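Local coordinates for protein alkylhalidase CmlS (Streptomyces venezuelae, PDB 3I3L) that acts as a flavin-dependent halogenase in chloramphenicol biosynthesis, carrying an FAD that is bonded covalently to an aspartate of the protein, at residues A27-G32 with V180-G185; A38-H43 with D136-R141; R54-R59 with V145-P150. All coordinates share one frame; numbering follows the deposited sequence.

Interaction 1: residues A27-G32 with V180-G185; sequences AIIGGG and VIDAGG. With FAD (flavin-adenine dinucleotide), chain B.
I29 pairs with the neighbouring strand through both its backbone polar atoms: I29 N gives a hydrogen bond to I181 O (2.9 Å), and I29 O takes one from A183 N. One residue pair earlier, I181 N reaches A27 O at 2.9 Å, so the parallel strands 27-29 and 180-182, 11° apart in direction, exchange their bonds in the usual staggered way. The bond to I181 O arrives almost in line with the carbonyl, whereas the one from A183 N is more bent where the strands end, and the exact place of I29 O is less certain. Two aliphatic layers flank the ladder. I28 and I181 lie side by side, facing helix 33-44, while on the other face the side chains of I29 and V180 cross at a slant, I29 CD1 lying 3.7 Å from V180 CG2. With CG anti to the backbone N (chi1 -173°), D182 turns its carboxylate forward along its own chain, where OD1 accepts from G184 N at 2.7 Å in an Asx turn; OD2 is taken up by I190 N, so both oxygens of this buried acid have a backbone donor. Both strands belong to the Rossmann-type FAD-binding fold, and beyond I29 the chain is consistent with its GxGxxG turn, with G30 and G32. A side chain on G30 would run into A183 O, and one on G32 into FAD O5B. G30 CA thus comes to 3.4 Å from FAD O4B, and G184 O closes on the adenine at C8A. I29 CG2, held anti to its own amide nitrogen by chi1 of -57°, presses on the adenine near N1A (3.7 Å). The polar backbone of the two strand ends is spent largely on pairing and turn formation, so the cofactor's adenosine half is met here chiefly by glycine backbone and one isoleucine methyl.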
loop_
_atom_site.group_PDB
_atom_site.type_symbol
_atom_site.label_atom_id
_atom_site.label_comp_id
_atom_site.label_asym_id
_atom_site.label_seq_id
_atom_site.Cartn_x
_atom_site.Cartn_y
_atom_site.Cartn_z
ATOM N N ALA A 27 -4.164 12.602 -21.554
ATOM C CA ALA A 27 -2.781 12.948 -21.311
ATOM C C ALA A 27 -2.347 12.403 -19.936
ATOM O O ALA A 27 -3.117 12.450 -18.956
ATOM C CB ALA A 27 -2.584 14.460 -21.280
ATOM N N ILE A 28 -1.123 11.867 -19.894
ATOM C CA ILE A 28 -0.594 11.342 -18.686
ATOM C C ILE A 28 0.716 11.982 -18.408
ATOM O O ILE A 28 1.655 11.859 -19.189
ATOM C CB ILE A 28 -0.419 9.814 -18.731
ATOM C CG1 ILE A 28 -1.780 9.111 -18.765
ATOM C CG2 ILE A 28 0.298 9.333 -17.413
ATOM C CD1 ILE A 28 -1.542 7.503 -18.945
ATOM N N ILE A 29 0.804 12.660 -17.278
ATOM C CA ILE A 29 2.074 13.291 -16.851
ATOM C C ILE A 29 2.903 12.325 -16.020
ATOM O O ILE A 29 2.492 11.972 -14.910
ATOM C CB ILE A 29 1.762 14.530 -15.935
ATOM C CG1 ILE A 29 0.870 15.531 -16.659
ATOM C CG2 ILE A 29 3.014 15.225 -15.443
ATOM C CD1 ILE A 29 0.031 16.439 -15.693
ATOM N N GLY A 30 4.093 11.947 -16.517
ATOM C CA GLY A 30 4.990 11.051 -15.829
ATOM C C GLY A 30 4.979 9.638 -16.386
ATOM O O GLY A 30 3.943 9.066 -16.625
ATOM N N GLY A 31 6.161 9.063 -16.603
ATOM C CA GLY A 31 6.234 7.678 -17.075
ATOM C C GLY A 31 6.840 6.704 -16.075
ATOM O O GLY A 31 7.446 5.703 -16.483
ATOM N N GLY A 32 6.718 6.991 -14.763
ATOM C CA GLY A 32 7.116 6.000 -13.739
ATOM C C GLY A 32 6.013 4.937 -13.700
ATOM O O GLY A 32 5.157 4.949 -14.561
ATOM N N VAL A 180 -6.821 14.311 -17.843
ATOM C CA VAL A 180 -5.429 14.259 -17.505
ATOM C C VAL A 180 -5.206 13.410 -16.267
ATOM O O VAL A 180 -5.997 13.459 -15.332
ATOM C CB VAL A 180 -4.817 15.678 -17.317
ATOM C CG1 VAL A 180 -5.523 16.477 -16.209
ATOM C CG2 VAL A 180 -3.286 15.554 -17.046
ATOM N N ILE A 181 -4.148 12.603 -16.274
ATOM C CA ILE A 181 -3.723 11.917 -15.064
ATOM C C ILE A 181 -2.389 12.534 -14.638
ATOM O O ILE A 181 -1.406 12.498 -15.414
ATOM C CB ILE A 181 -3.524 10.391 -15.270
ATOM C CG1 ILE A 181 -4.879 9.676 -15.378
ATOM C CG2 ILE A 181 -2.656 9.790 -14.093
ATOM C CD1 ILE A 181 -4.718 8.278 -15.845
ATOM N N ASP A 182 -2.327 13.055 -13.417
ATOM C CA ASP A 182 -0.992 13.431 -12.876
ATOM C C ASP A 182 -0.345 12.212 -12.208
ATOM O O ASP A 182 -0.780 11.761 -11.154
ATOM C CB ASP A 182 -1.080 14.587 -11.898
ATOM C CG ASP A 182 0.294 15.110 -11.455
ATOM O OD1 ASP A 182 1.345 14.501 -11.825
ATOM O OD2 ASP A 182 0.311 16.123 -10.693
ATOM N N ALA A 183 0.687 11.669 -12.850
ATOM C CA ALA A 183 1.435 10.564 -12.272
ATOM C C ALA A 183 2.866 11.044 -12.200
ATOM O O ALA A 183 3.811 10.276 -12.432
ATOM C CB ALA A 183 1.303 9.341 -13.164
ATOM N N GLY A 184 3.008 12.341 -11.940
ATOM C CA GLY A 184 4.303 12.980 -11.939
ATOM C C GLY A 184 5.111 12.799 -10.661
ATOM O O GLY A 184 6.156 13.475 -10.472
ATOM N N GLY A 185 4.667 11.910 -9.758
ATOM C CA GLY A 185 5.465 11.706 -8.530
ATOM C C GLY A 185 5.352 12.848 -7.554
ATOM O O GLY A 185 4.488 13.695 -7.694
HETATM P PA FAD B . 7.748 8.238 -9.626
HETATM O O1A FAD B . 8.443 9.394 -8.945
HETATM O O2A FAD B . 8.391 6.902 -9.493
HETATM O O5B FAD B . 7.592 8.611 -11.209
HETATM C C5B FAD B . 7.160 9.899 -11.601
HETATM C C4B FAD B . 7.784 10.325 -12.949
HETATM O O4B FAD B . 7.204 11.600 -13.311
HETATM C C3B FAD B . 9.277 10.536 -12.869
HETATM O O3B FAD B . 9.921 9.681 -13.765
HETATM C C2B FAD B . 9.492 12.002 -13.277
HETATM O O2B FAD B . 10.556 12.128 -14.167
HETATM C C1B FAD B . 8.183 12.384 -13.951
HETATM N N9A FAD B . 7.757 13.769 -13.871
HETATM C C8A FAD B . 7.739 14.571 -12.768
HETATM N N7A FAD B . 7.236 15.775 -13.118
HETATM C C5A FAD B . 7.007 15.786 -14.451
HETATM C C6A FAD B . 6.519 16.760 -15.304
HETATM N N6A FAD B . 6.173 17.952 -14.851
HETATM N N1A FAD B . 6.351 16.432 -16.622
HETATM C C2A FAD B . 6.689 15.195 -17.111
HETATM N N3A FAD B . 7.157 14.245 -16.255
HETATM C C4A FAD B . 7.313 14.530 -14.943
HETATM N N1 FAD B . 8.246 2.038 -2.868
HETATM C C2 FAD B . 8.160 0.657 -2.910
HETATM O O2 FAD B . 7.201 0.166 -3.492
HETATM N N3 FAD B . 9.097 -0.136 -2.303
HETATM C C4 FAD B . 10.157 0.419 -1.636
HETATM O O4 FAD B . 11.025 -0.343 -1.102
HETATM C C4X FAD B . 10.237 1.811 -1.558
HETATM N N5 FAD B . 11.291 2.399 -0.915
HETATM C C5X FAD B . 11.417 3.769 -0.935
HETATM C C6 FAD B . 12.487 4.383 -0.268
HETATM C C7 FAD B . 12.564 5.754 -0.225
HETATM C C7M FAD B . 13.714 6.445 0.468
HETATM C C8 FAD B . 11.599 6.496 -0.898
HETATM C C8M FAD B . 11.697 7.968 -0.964
HETATM C C9 FAD B . 10.502 5.904 -1.531
HETATM C C9A FAD B . 10.443 4.518 -1.537
HETATM N N10 FAD B . 9.401 3.950 -2.212
HETATM C C10 FAD B . 9.261 2.614 -2.188
HETATM C "C1'" FAD B . 8.349 4.883 -2.708
HETATM C "C2'" FAD B . 8.161 4.706 -4.196
HETATM O "O2'" FAD B . 9.394 4.780 -4.789
HETATM C "C3'" FAD B . 7.189 5.656 -4.844
HETATM O "O3'" FAD B . 5.919 5.499 -4.250
HETATM C "C4'" FAD B . 7.042 5.343 -6.370
HETATM O "O4'" FAD B . 8.213 5.645 -7.078
HETATM C "C5'" FAD B . 5.937 6.208 -6.963
HETATM O "O5'" FAD B . 5.739 5.892 -8.310
HETATM P P FAD B . 5.157 7.057 -9.204
HETATM O O1P FAD B . 3.993 7.706 -8.488
HETATM O O2P FAD B . 4.949 6.550 -10.626
HETATM O O3P FAD B . 6.252 8.246 -9.142
#

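Interaction 2: residues A38-H43 with D136-R141; sequences AGLTLH and DEARSR
L40 lays its CD2 methyl over one face of the R141 guanidinium and against the arginine's aliphatic stem, 3.7 Å from R141 CD. The two side chains cross at about a right angle, and the same methyl also reaches A138 CA (3.8 Å) and the CG of E137. R141 is extended from CG to NE, which carries its head back alongside the helix to E137. There NE gives a salt-bridge hydrogen bond to E137 OE2 at 2.6 Å, lying nearly in the guanidinium plane and using the anti lone pair of that oxygen; NH2 adds a weak second bond to it. These contacts join helix 33-44, the first helix of the Rossmann-type FAD-binding fold, to the C-terminal end of helix 127-140, which leads into the edge strand 144-146. A water ties the pair together polarly, donating to L40 O and accepting from R141 NH1 (2.9 Å), while NH2 also bonds to L77 O. One turn further along, H43 has CG anti to its backbone N (chi1 166°), bringing the imidazole across R141. R141 CB stands over one ring face, 4.2 Å from the centroid, in a CH-pi contact, and H43 CE1 approaches R141 O at 3.2 Å.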
loop_
_atom_site.group_PDB
_atom_site.type_symbol
_atom_site.label_atom_id
_atom_site.label_comp_id
_atom_site.label_asym_id
_atom_site.label_seq_id
_atom_site.Cartn_x
_atom_site.Cartn_y
_atom_site.Cartn_z
ATOM N N ALA A 38 -1.024 3.241 -15.691
ATOM C CA ALA A 38 -2.260 3.972 -16.088
ATOM C C ALA A 38 -2.462 3.899 -17.646
ATOM O O ALA A 38 -3.552 3.624 -18.118
ATOM C CB ALA A 38 -2.195 5.378 -15.685
ATOM N N GLY A 39 -1.391 4.116 -18.405
ATOM C CA GLY A 39 -1.472 4.128 -19.865
ATOM C C GLY A 39 -1.780 2.745 -20.436
ATOM O O GLY A 39 -2.697 2.611 -21.242
ATOM N N LEU A 40 -1.062 1.730 -19.976
ATOM C CA LEU A 40 -1.374 0.336 -20.327
ATOM C C LEU A 40 -2.816 -0.030 -20.013
ATOM O O LEU A 40 -3.482 -0.699 -20.815
ATOM C CB LEU A 40 -0.456 -0.646 -19.584
ATOM C CG LEU A 40 1.027 -0.582 -19.932
ATOM C CD1 LEU A 40 1.844 -1.335 -18.896
ATOM C CD2 LEU A 40 1.285 -1.128 -21.379
ATOM N N THR A 41 -3.329 0.384 -18.859
ATOM C CA THR A 41 -4.707 0.006 -18.520
ATOM C C THR A 41 -5.726 0.760 -19.385
ATOM O O THR A 41 -6.675 0.167 -19.853
ATOM C CB THR A 41 -4.993 0.198 -17.002
ATOM O OG1 THR A 41 -4.032 -0.547 -16.285
ATOM C CG2 THR A 41 -6.389 -0.288 -16.610
ATOM N N LEU A 42 -5.520 2.075 -19.571
ATOM C CA LEU A 42 -6.384 2.907 -20.409
ATOM C C LEU A 42 -6.384 2.427 -21.894
ATOM O O LEU A 42 -7.397 2.445 -22.536
ATOM C CB LEU A 42 -5.922 4.365 -20.391
ATOM C CG LEU A 42 -6.443 5.275 -19.296
ATOM C CD1 LEU A 42 -5.541 6.539 -19.151
ATOM C CD2 LEU A 42 -7.949 5.612 -19.471
ATOM N N HIS A 43 -5.234 1.986 -22.399
ATOM C CA HIS A 43 -5.137 1.414 -23.749
ATOM C C HIS A 43 -5.940 0.105 -23.875
ATOM O O HIS A 43 -6.744 -0.039 -24.788
ATOM C CB HIS A 43 -3.685 1.178 -24.104
ATOM C CG HIS A 43 -3.504 0.298 -25.293
ATOM N ND1 HIS A 43 -3.427 0.801 -26.589
ATOM C CD2 HIS A 43 -3.349 -1.047 -25.390
ATOM C CE1 HIS A 43 -3.263 -0.205 -27.426
ATOM N NE2 HIS A 43 -3.213 -1.336 -26.728
ATOM N N ASP A 136 8.580 1.022 -22.210
ATOM C CA ASP A 136 8.828 0.405 -23.506
ATOM C C ASP A 136 7.705 -0.540 -23.856
ATOM O O ASP A 136 7.295 -0.621 -24.987
ATOM C CB ASP A 136 10.168 -0.353 -23.470
ATOM C CG ASP A 136 11.348 0.572 -23.485
ATOM O OD1 ASP A 136 11.161 1.792 -23.612
ATOM O OD2 ASP A 136 12.499 0.090 -23.345
ATOM N N GLU A 137 7.196 -1.278 -22.877
ATOM C CA GLU A 137 5.987 -2.031 -23.154
ATOM C C GLU A 137 4.859 -1.122 -23.663
ATOM O O GLU A 137 4.225 -1.443 -24.680
ATOM C CB GLU A 137 5.567 -2.890 -21.962
ATOM C CG GLU A 137 4.362 -3.693 -22.256
ATOM C CD GLU A 137 4.603 -4.702 -23.359
ATOM O OE1 GLU A 137 5.742 -5.215 -23.430
ATOM O OE2 GLU A 137 3.635 -4.992 -24.121
ATOM N N ALA A 138 4.650 0.032 -23.012
ATOM C CA ALA A 138 3.600 0.987 -23.437
ATOM C C ALA A 138 3.789 1.400 -24.909
ATOM O O ALA A 138 2.821 1.345 -25.709
ATOM C CB ALA A 138 3.539 2.233 -22.543
ATOM N N ARG A 139 5.033 1.768 -25.260
ATOM C CA ARG A 139 5.413 2.092 -26.642
ATOM C C ARG A 139 4.994 1.001 -27.626
ATOM O O ARG A 139 4.345 1.284 -28.611
ATOM C CB ARG A 139 6.936 2.309 -26.758
ATOM C CG ARG A 139 7.400 3.742 -26.459
ATOM C CD ARG A 139 8.885 3.887 -26.760
ATOM N NE ARG A 139 9.508 4.949 -25.976
ATOM C CZ ARG A 139 9.615 6.199 -26.391
ATOM N NH1 ARG A 139 9.158 6.529 -27.595
ATOM N NH2 ARG A 139 10.169 7.126 -25.618
ATOM N N SER A 140 5.385 -0.232 -27.339
ATOM C CA SER A 140 5.109 -1.401 -28.173
ATOM C C SER A 140 3.648 -1.620 -28.400
ATOM O O SER A 140 3.285 -2.385 -29.289
ATOM C CB SER A 140 5.639 -2.665 -27.511
ATOM O OG SER A 140 7.041 -2.663 -27.606
ATOM N N ARG A 141 2.783 -1.025 -27.585
ATOM C CA ARG A 141 1.369 -1.264 -27.809
ATOM C C ARG A 141 0.765 -0.116 -28.608
ATOM O O ARG A 141 -0.448 -0.069 -28.859
ATOM C CB ARG A 141 0.635 -1.564 -26.513
ATOM C CG ARG A 141 1.214 -2.750 -25.778
ATOM C CD ARG A 141 0.557 -3.048 -24.462
ATOM N NE ARG A 141 1.163 -4.239 -23.821
ATOM C CZ ARG A 141 0.596 -4.901 -22.815
ATOM N NH1 ARG A 141 -0.555 -4.479 -22.336
ATOM N NH2 ARG A 141 1.188 -5.983 -22.290
HETATM O O HOH W 1 -2.461 -2.315 -22.816
#

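Interaction 3: residues R54-R59 with V145-P150; sequences RSAFPR and VHEETP. With FAD (flavin-adenine dinucleotide), chain B.
The loop that follows strand 48-52 in the FAD-binding fold runs beside the residues that follow edge strand 144-146, and together they border the cofactor's adenosine half. E147 reaches over to the loop, where OE1 accepts from F57 N at 2.8 Å; the N-H points straight at the oxygen (178°) but comes from above the carboxylate plane. E148 N in turn bonds to S55 O at 2.9 Å, and A56 CB rests on E148 CG. R54 CB packs on P150 CB (3.5 Å). With CG between the backbone N and the carbonyl carbon (chi1 60°), R54 sends its extended chain over the adenine, the centre of its guanidinium face covering FAD C8A, while NE bonds to the ribose hydroxyl O2B. R59 grips the neighbouring hydroxyl, NH1 giving a hydrogen bond to FAD O3B at 3.0 Å, with F57 CZ over one face of its guanidinium. E147 OE2 also makes a salt bridge with R139. Putting a glutamine at E147 would probably weaken that link by leaving R139 without its opposite charge. One carboxylate thus binds a loop amide through OE1 and a helix arginine through OE2, which probably helps to fix the loop whose arginines bind the ribose hydroxyls.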
loop_
_atom_site.group_PDB
_atom_site.type_symbol
_atom_site.label_atom_id
_atom_site.label_comp_id
_atom_site.label_asym_id
_atom_site.label_seq_id
_atom_site.Cartn_x
_atom_site.Cartn_y
_atom_site.Cartn_z
ATOM N N ARG A 54 9.449 13.784 -18.300
ATOM C CA ARG A 54 10.493 14.852 -18.454
ATOM C C ARG A 54 11.913 14.286 -18.622
ATOM O O ARG A 54 12.812 14.973 -19.137
ATOM C CB ARG A 54 10.495 15.794 -17.244
ATOM C CG ARG A 54 10.791 15.056 -15.920
ATOM C CD ARG A 54 10.818 15.981 -14.724
ATOM N NE ARG A 54 11.207 15.230 -13.500
ATOM C CZ ARG A 54 11.125 15.721 -12.261
ATOM N NH1 ARG A 54 10.648 16.975 -12.065
ATOM N NH2 ARG A 54 11.481 14.954 -11.211
ATOM N N SER A 55 12.151 13.060 -18.157
ATOM C CA SER A 55 13.522 12.538 -18.167
ATOM C C SER A 55 13.746 11.684 -19.384
ATOM O O SER A 55 12.825 11.365 -20.127
ATOM C CB SER A 55 13.812 11.662 -16.937
ATOM O OG SER A 55 13.853 12.422 -15.727
ATOM N N ALA A 56 14.993 11.266 -19.557
ATOM C CA ALA A 56 15.341 10.273 -20.513
ATOM C C ALA A 56 15.472 9.000 -19.720
ATOM O O ALA A 56 16.082 9.034 -18.629
ATOM C CB ALA A 56 16.714 10.654 -21.129
ATOM N N PHE A 57 14.908 7.885 -20.216
ATOM C CA PHE A 57 15.093 6.588 -19.550
ATOM C C PHE A 57 16.227 5.840 -20.223
ATOM O O PHE A 57 16.427 5.965 -21.440
ATOM C CB PHE A 57 13.832 5.730 -19.594
ATOM C CG PHE A 57 12.754 6.159 -18.614
ATOM C CD1 PHE A 57 12.811 7.404 -17.982
ATOM C CD2 PHE A 57 11.681 5.320 -18.342
ATOM C CE1 PHE A 57 11.831 7.808 -17.103
ATOM C CE2 PHE A 57 10.706 5.715 -17.497
ATOM C CZ PHE A 57 10.774 6.974 -16.835
ATOM N N PRO A 58 16.965 5.032 -19.447
ATOM C CA PRO A 58 16.742 4.772 -18.001
ATOM C C PRO A 58 17.218 5.922 -17.137
ATOM O O PRO A 58 18.150 6.635 -17.519
ATOM C CB PRO A 58 17.612 3.545 -17.725
ATOM C CG PRO A 58 18.784 3.684 -18.774
ATOM C CD PRO A 58 18.115 4.285 -20.001
ATOM N N ARG A 59 16.562 6.118 -15.983
ATOM C CA ARG A 59 17.022 7.110 -15.027
ATOM C C ARG A 59 16.924 6.484 -13.662
ATOM O O ARG A 59 15.969 5.714 -13.420
ATOM C CB ARG A 59 16.225 8.416 -15.134
ATOM C CG ARG A 59 14.723 8.299 -14.947
ATOM C CD ARG A 59 14.292 8.443 -13.455
ATOM N NE ARG A 59 12.843 8.236 -13.379
ATOM C CZ ARG A 59 12.266 7.044 -13.219
ATOM N NH1 ARG A 59 10.951 6.931 -13.155
ATOM N NH2 ARG A 59 13.017 5.950 -13.136
ATOM N N VAL A 145 4.549 7.967 -26.541
ATOM C CA VAL A 145 5.365 8.288 -25.395
ATOM C C VAL A 145 6.380 9.356 -25.796
ATOM O O VAL A 145 7.115 9.150 -26.738
ATOM C CB VAL A 145 6.106 7.010 -24.798
ATOM C CG1 VAL A 145 7.185 7.416 -23.787
ATOM C CG2 VAL A 145 5.124 6.013 -24.177
ATOM N N HIS A 146 6.435 10.467 -25.071
ATOM C CA HIS A 146 7.449 11.472 -25.262
ATOM C C HIS A 146 8.350 11.565 -24.031
ATOM O O HIS A 146 7.977 12.171 -23.006
ATOM C CB HIS A 146 6.831 12.855 -25.514
ATOM C CG HIS A 146 5.818 12.899 -26.620
ATOM N ND1 HIS A 146 6.114 12.509 -27.910
ATOM C CD2 HIS A 146 4.533 13.346 -26.643
ATOM C CE1 HIS A 146 5.049 12.696 -28.676
ATOM N NE2 HIS A 146 4.077 13.203 -27.935
ATOM N N GLU A 147 9.565 11.029 -24.150
ATOM C CA GLU A 147 10.582 11.206 -23.140
ATOM C C GLU A 147 11.185 12.585 -23.315
ATOM O O GLU A 147 10.968 13.224 -24.330
ATOM C CB GLU A 147 11.657 10.127 -23.231
ATOM C CG GLU A 147 11.197 8.782 -22.689
ATOM C CD GLU A 147 12.235 7.732 -22.816
ATOM O OE1 GLU A 147 13.432 8.013 -22.558
ATOM O OE2 GLU A 147 11.867 6.584 -23.161
ATOM N N GLU A 148 11.906 13.039 -22.302
ATOM C CA GLU A 148 12.519 14.367 -22.303
ATOM C C GLU A 148 11.529 15.459 -22.719
ATOM O O GLU A 148 11.886 16.387 -23.444
ATOM C CB GLU A 148 13.767 14.403 -23.201
ATOM C CG GLU A 148 14.839 13.383 -22.807
ATOM C CD GLU A 148 16.111 13.470 -23.698
ATOM O OE1 GLU A 148 16.021 13.230 -24.913
ATOM O OE2 GLU A 148 17.194 13.772 -23.176
ATOM N N THR A 149 10.295 15.379 -22.213
ATOM C CA THR A 149 9.240 16.320 -22.578
ATOM C C THR A 149 8.474 16.645 -21.281
ATOM O O THR A 149 7.443 16.028 -21.008
ATOM C CB THR A 149 8.257 15.690 -23.637
ATOM O OG1 THR A 149 8.974 15.249 -24.790
ATOM C CG2 THR A 149 7.222 16.687 -24.115
ATOM N N PRO A 150 9.007 17.563 -20.453
ATOM C CA PRO A 150 8.353 17.894 -19.230
ATOM C C PRO A 150 7.030 18.631 -19.466
ATOM O O PRO A 150 6.930 19.440 -20.392
ATOM C CB PRO A 150 9.351 18.859 -18.549
ATOM C CG PRO A 150 10.224 19.360 -19.617
ATOM C CD PRO A 150 10.303 18.268 -20.596
HETATM P PA FAD B . 7.748 8.238 -9.626
HETATM O O1A FAD B . 8.443 9.394 -8.945
HETATM O O2A FAD B . 8.391 6.902 -9.493
HETATM O O5B FAD B . 7.592 8.611 -11.209
HETATM C C5B FAD B . 7.160 9.899 -11.601
HETATM C C4B FAD B . 7.784 10.325 -12.949
HETATM O O4B FAD B . 7.204 11.600 -13.311
HETATM C C3B FAD B . 9.277 10.536 -12.869
HETATM O O3B FAD B . 9.921 9.681 -13.765
HETATM C C2B FAD B . 9.492 12.002 -13.277
HETATM O O2B FAD B . 10.556 12.128 -14.167
HETATM C C1B FAD B . 8.183 12.384 -13.951
HETATM N N9A FAD B . 7.757 13.769 -13.871
HETATM C C8A FAD B . 7.739 14.571 -12.768
HETATM N N7A FAD B . 7.236 15.775 -13.118
HETATM C C5A FAD B . 7.007 15.786 -14.451
HETATM C C6A FAD B . 6.519 16.760 -15.304
HETATM N N6A FAD B . 6.173 17.952 -14.851
HETATM N N1A FAD B . 6.351 16.432 -16.622
HETATM C C2A FAD B . 6.689 15.195 -17.111
HETATM N N3A FAD B . 7.157 14.245 -16.255
HETATM C C4A FAD B . 7.313 14.530 -14.943
HETATM N N1 FAD B . 8.246 2.038 -2.868
HETATM C C2 FAD B . 8.160 0.657 -2.910
HETATM O O2 FAD B . 7.201 0.166 -3.492
HETATM N N3 FAD B . 9.097 -0.136 -2.303
HETATM C C4 FAD B . 10.157 0.419 -1.636
HETATM O O4 FAD B . 11.025 -0.343 -1.102
HETATM C C4X FAD B . 10.237 1.811 -1.558
HETATM N N5 FAD B . 11.291 2.399 -0.915
HETATM C C5X FAD B . 11.417 3.769 -0.935
HETATM C C6 FAD B . 12.487 4.383 -0.268
HETATM C C7 FAD B . 12.564 5.754 -0.225
HETATM C C7M FAD B . 13.714 6.445 0.468
HETATM C C8 FAD B . 11.599 6.496 -0.898
HETATM C C8M FAD B . 11.697 7.968 -0.964
HETATM C C9 FAD B . 10.502 5.904 -1.531
HETATM C C9A FAD B . 10.443 4.518 -1.537
HETATM N N10 FAD B . 9.401 3.950 -2.212
HETATM C C10 FAD B . 9.261 2.614 -2.188
HETATM C "C1'" FAD B . 8.349 4.883 -2.708
HETATM C "C2'" FAD B . 8.161 4.706 -4.196
HETATM O "O2'" FAD B . 9.394 4.780 -4.789
HETATM C "C3'" FAD B . 7.189 5.656 -4.844
HETATM O "O3'" FAD B . 5.919 5.499 -4.250
HETATM C "C4'" FAD B . 7.042 5.343 -6.370
HETATM O "O4'" FAD B . 8.213 5.645 -7.078
HETATM C "C5'" FAD B . 5.937 6.208 -6.963
HETATM O "O5'" FAD B . 5.739 5.892 -8.310
HETATM P P FAD B . 5.157 7.057 -9.204
HETATM O O1P FAD B . 3.993 7.706 -8.488
HETATM O O2P FAD B . 4.949 6.550 -10.626
HETATM O O3P FAD B . 6.252 8.246 -9.142
HETATM O O HOH W 2 13.721 4.664 -22.954
#

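From the N terminus, strand 25-29 is followed by helix 33-44, then strand 48-52, then the loop holding 54-59. Interaction 1 closes the longest loop, from 27-32 to 180-185, and the other two contacts lie within its span. Interactions 2 and 3 cross, since their segments alternate: 38-43, 54-59, 136-141, 145-150. Interaction 1 joins two central strands of the sheet, interaction 2 joins two helices, and interaction 3 joins a loop to the segment that follows the edge strand 144-146. I181 meets A38 and L42, linking interactions 1 and 2, while R139 with E147 bridges 2 and 3. Interactions 1 and 3 both touch FAD, and G31 meets F57 between them.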